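Local atomic coordinates of transcriptional regulator (TetR/AcrR family) (PDB entry 5GP9), a protein that probably binds operator DNA as a TetR-family repressor of fatty acid degradation genes and is probably controlled by a fatty-acid-derived effector. Residues 13-18 and 30-35. Residues are numbered along the deposited sequence; the frame is centred on the assembly and turned at random.
Sequences DAAVQV and SKIAKA
Ile32 meets helix 8-26 through the branches beyond its CB. With chi1 at -61°, CG1 lies anti to the carbonyl carbon and CG2 anti to the backbone N. CG2 sits 3.9 Å from Ala15 N and also comes near Ala14 CB. CG1 packs obliquely against Val18, 4.1 Å from Val18 CG1. The chain then runs on extended, chi2 180°, and delivers CD1 to the methyl of Ala15, 4.0 Å from Ala15 CB. Val18, one turn on from Ala14, bridges Lys31 and Ala35: its CG1 touches Lys31 CB, while its CG2 rests 3.9 Å from Ala35 CB. Ala14 and Ala15 face Ala35 and Ile32 where the backbones come nearest, consistent with their small side chains; Ala14 CB sits 3.6 Å from Ile32 O and 3.8 Å from Ala35 CB. No hydrogen bond joins the two segments; Lys31 NZ turns away and hydrogen-bonds Gln26 O. The local axes are 8.4 Å apart and inclined at 120°. Helix 50-74 packs against Ala15 too, through Val53 and Leu57. Such apolar packing of the first helix on the first helix of the predicted helix-turn-helix is characteristic of the three-helix DNA-binding domain of TetR-family regulators.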
ATOM      1  N   ASP A  13       8.186  22.825   4.127  1.00 26.05           N
ATOM      2  CA  ASP A  13       9.422  22.073   4.408  1.00 27.98           C
ATOM      3  C   ASP A  13       9.509  21.776   5.889  1.00 26.55           C
ATOM      4  O   ASP A  13       9.921  20.685   6.309  1.00 24.17           O
ATOM      5  CB  ASP A  13      10.682  22.890   4.009  1.00 29.28           C
ATOM      6  CG  ASP A  13      10.898  22.985   2.540  1.00 33.88           C
ATOM      7  OD1 ASP A  13      10.167  22.312   1.777  1.00 33.61           O
ATOM      8  OD2 ASP A  13      11.816  23.839   2.208  1.00 31.62           O
ATOM      9  N   ALA A  14       9.138  22.743   6.762  1.00 23.33           N
ATOM     10  CA  ALA A  14       9.119  22.502   8.164  1.00 26.64           C
ATOM     11  C   ALA A  14       8.104  21.435   8.537  1.00 25.32           C
ATOM     12  O   ALA A  14       8.357  20.637   9.423  1.00 27.67           O
ATOM     13  CB  ALA A  14       8.784  23.796   8.953  1.00 24.36           C
ATOM     14  N   ALA A  15       6.955  21.487   7.882  1.00 22.29           N
ATOM     15  CA  ALA A  15       5.877  20.523   8.167  1.00 24.17           C
ATOM     16  C   ALA A  15       6.356  19.079   7.871  1.00 24.14           C
ATOM     17  O   ALA A  15       6.085  18.172   8.723  1.00 26.78           O
ATOM     18  CB  ALA A  15       4.634  20.860   7.427  1.00 24.24           C
ATOM     19  N   VAL A  16       7.103  18.904   6.772  1.00 26.18           N
ATOM     20  CA  VAL A  16       7.611  17.577   6.414  1.00 24.66           C
ATOM     21  C   VAL A  16       8.549  17.093   7.527  1.00 29.43           C
ATOM     22  O   VAL A  16       8.450  15.971   8.041  1.00 28.11           O
ATOM     23  CB  VAL A  16       8.286  17.563   5.042  1.00 24.36           C
ATOM     24  CG1 VAL A  16       9.106  16.262   4.805  1.00 29.89           C
ATOM     25  CG2 VAL A  16       7.292  17.766   3.954  1.00 24.72           C
ATOM     26  N   GLN A  17       9.407  18.002   8.011  1.00 26.51           N
ATOM     27  CA  GLN A  17      10.342  17.665   9.058  1.00 29.66           C
ATOM     28  C   GLN A  17       9.655  17.285  10.350  1.00 29.01           C
ATOM     29  O   GLN A  17       9.944  16.246  10.917  1.00 28.55           O
ATOM     30  CB  GLN A  17      11.319  18.815   9.285  1.00 35.17           C
ATOM     31  CG  GLN A  17      12.299  18.450  10.378  1.00 43.66           C
ATOM     32  CD  GLN A  17      13.260  19.556  10.658  1.00 53.94           C
ATOM     33  OE1 GLN A  17      14.127  19.882   9.821  1.00 61.19           O
ATOM     34  NE2 GLN A  17      13.084  20.188  11.832  1.00 53.78           N
ATOM     35  N   VAL A  18       8.695  18.077  10.780  1.00 28.95           N
ATOM     36  CA  VAL A  18       8.033  17.850  12.029  1.00 29.79           C
ATOM     37  C   VAL A  18       7.167  16.584  12.025  1.00 29.37           C
ATOM     38  O   VAL A  18       7.166  15.793  12.987  1.00 31.41           O
ATOM     39  CB  VAL A  18       7.192  19.075  12.398  1.00 32.94           C
ATOM     40  CG1 VAL A  18       6.250  18.792  13.561  1.00 32.94           C
ATOM     41  CG2 VAL A  18       8.137  20.221  12.699  1.00 32.51           C
ATOM     42  N   SER A  30       2.095  24.928  16.236  1.00 38.34           N
ATOM     43  CA  SER A  30       3.174  25.547  17.034  1.00 43.80           C
ATOM     44  C   SER A  30       4.558  25.059  16.730  1.00 40.72           C
ATOM     45  O   SER A  30       5.467  25.857  16.625  1.00 39.97           O
ATOM     46  CB  SER A  30       2.984  25.295  18.543  1.00 47.54           C
ATOM     47  OG  SER A  30       1.653  25.543  18.861  1.00 64.23           O
ATOM     48  N   LYS A  31       4.730  23.739  16.664  1.00 36.62           N
ATOM     49  CA  LYS A  31       6.004  23.104  16.363  1.00 38.54           C
ATOM     50  C   LYS A  31       6.457  23.383  14.906  1.00 30.94           C
ATOM     51  O   LYS A  31       7.633  23.673  14.707  1.00 33.10           O
ATOM     52  CB  LYS A  31       5.956  21.571  16.579  1.00 43.71           C
ATOM     53  CG  LYS A  31       5.713  21.125  18.024  1.00 50.70           C
ATOM     54  CD  LYS A  31       5.209  19.677  18.165  1.00 56.76           C
ATOM     55  CE  LYS A  31       4.607  19.488  19.569  1.00 62.49           C
ATOM     56  NZ  LYS A  31       3.882  18.205  19.696  1.00 57.46           N
ATOM     57  N   ILE A  32       5.511  23.335  13.974  1.00 33.70           N
ATOM     58  CA  ILE A  32       5.770  23.615  12.558  1.00 30.64           C
ATOM     59  C   ILE A  32       6.264  25.078  12.464  1.00 31.48           C
ATOM     60  O   ILE A  32       7.223  25.357  11.785  1.00 28.81           O
ATOM     61  CB  ILE A  32       4.541  23.333  11.677  1.00 30.28           C
ATOM     62  CG1 ILE A  32       4.148  21.810  11.798  1.00 31.28           C
ATOM     63  CG2 ILE A  32       4.810  23.743  10.231  1.00 30.84           C
ATOM     64  CD1 ILE A  32       2.956  21.431  10.983  1.00 32.85           C
ATOM     65  N   ALA A  33       5.605  25.993  13.183  1.00 30.96           N
ATOM     66  CA  ALA A  33       5.945  27.414  13.155  1.00 33.34           C
ATOM     67  C   ALA A  33       7.371  27.615  13.658  1.00 32.31           C
ATOM     68  O   ALA A  33       8.151  28.274  12.960  1.00 32.00           O
ATOM     69  CB  ALA A  33       4.924  28.192  14.040  1.00 32.01           C
ATOM     70  N   LYS A  34       7.744  26.946  14.773  1.00 34.22           N
ATOM     71  CA  LYS A  34       9.093  27.040  15.344  1.00 40.52           C
ATOM     72  C   LYS A  34      10.126  26.546  14.347  1.00 36.85           C
ATOM     73  O   LYS A  34      11.061  27.264  14.020  1.00 33.98           O
ATOM     74  CB  LYS A  34       9.209  26.295  16.679  1.00 45.89           C
ATOM     75  CG  LYS A  34      10.626  26.265  17.296  1.00 50.01           C
ATOM     76  CD  LYS A  34      10.659  25.604  18.675  1.00 57.60           C
ATOM     77  CE  LYS A  34      11.838  24.655  18.892  1.00 61.95           C
ATOM     78  NZ  LYS A  34      13.122  25.322  18.566  1.00 66.51           N
ATOM     79  N   ALA A  35       9.840  25.408  13.717  1.00 30.50           N
ATOM     80  CA  ALA A  35      10.789  24.835  12.765  1.00 28.80           C
ATOM     81  C   ALA A  35      10.916  25.700  11.488  1.00 29.49           C
ATOM     82  O   ALA A  35      11.982  25.728  10.871  1.00 37.27           O
ATOM     83  CB  ALA A  35      10.340  23.418  12.427  1.00 30.45           C
TER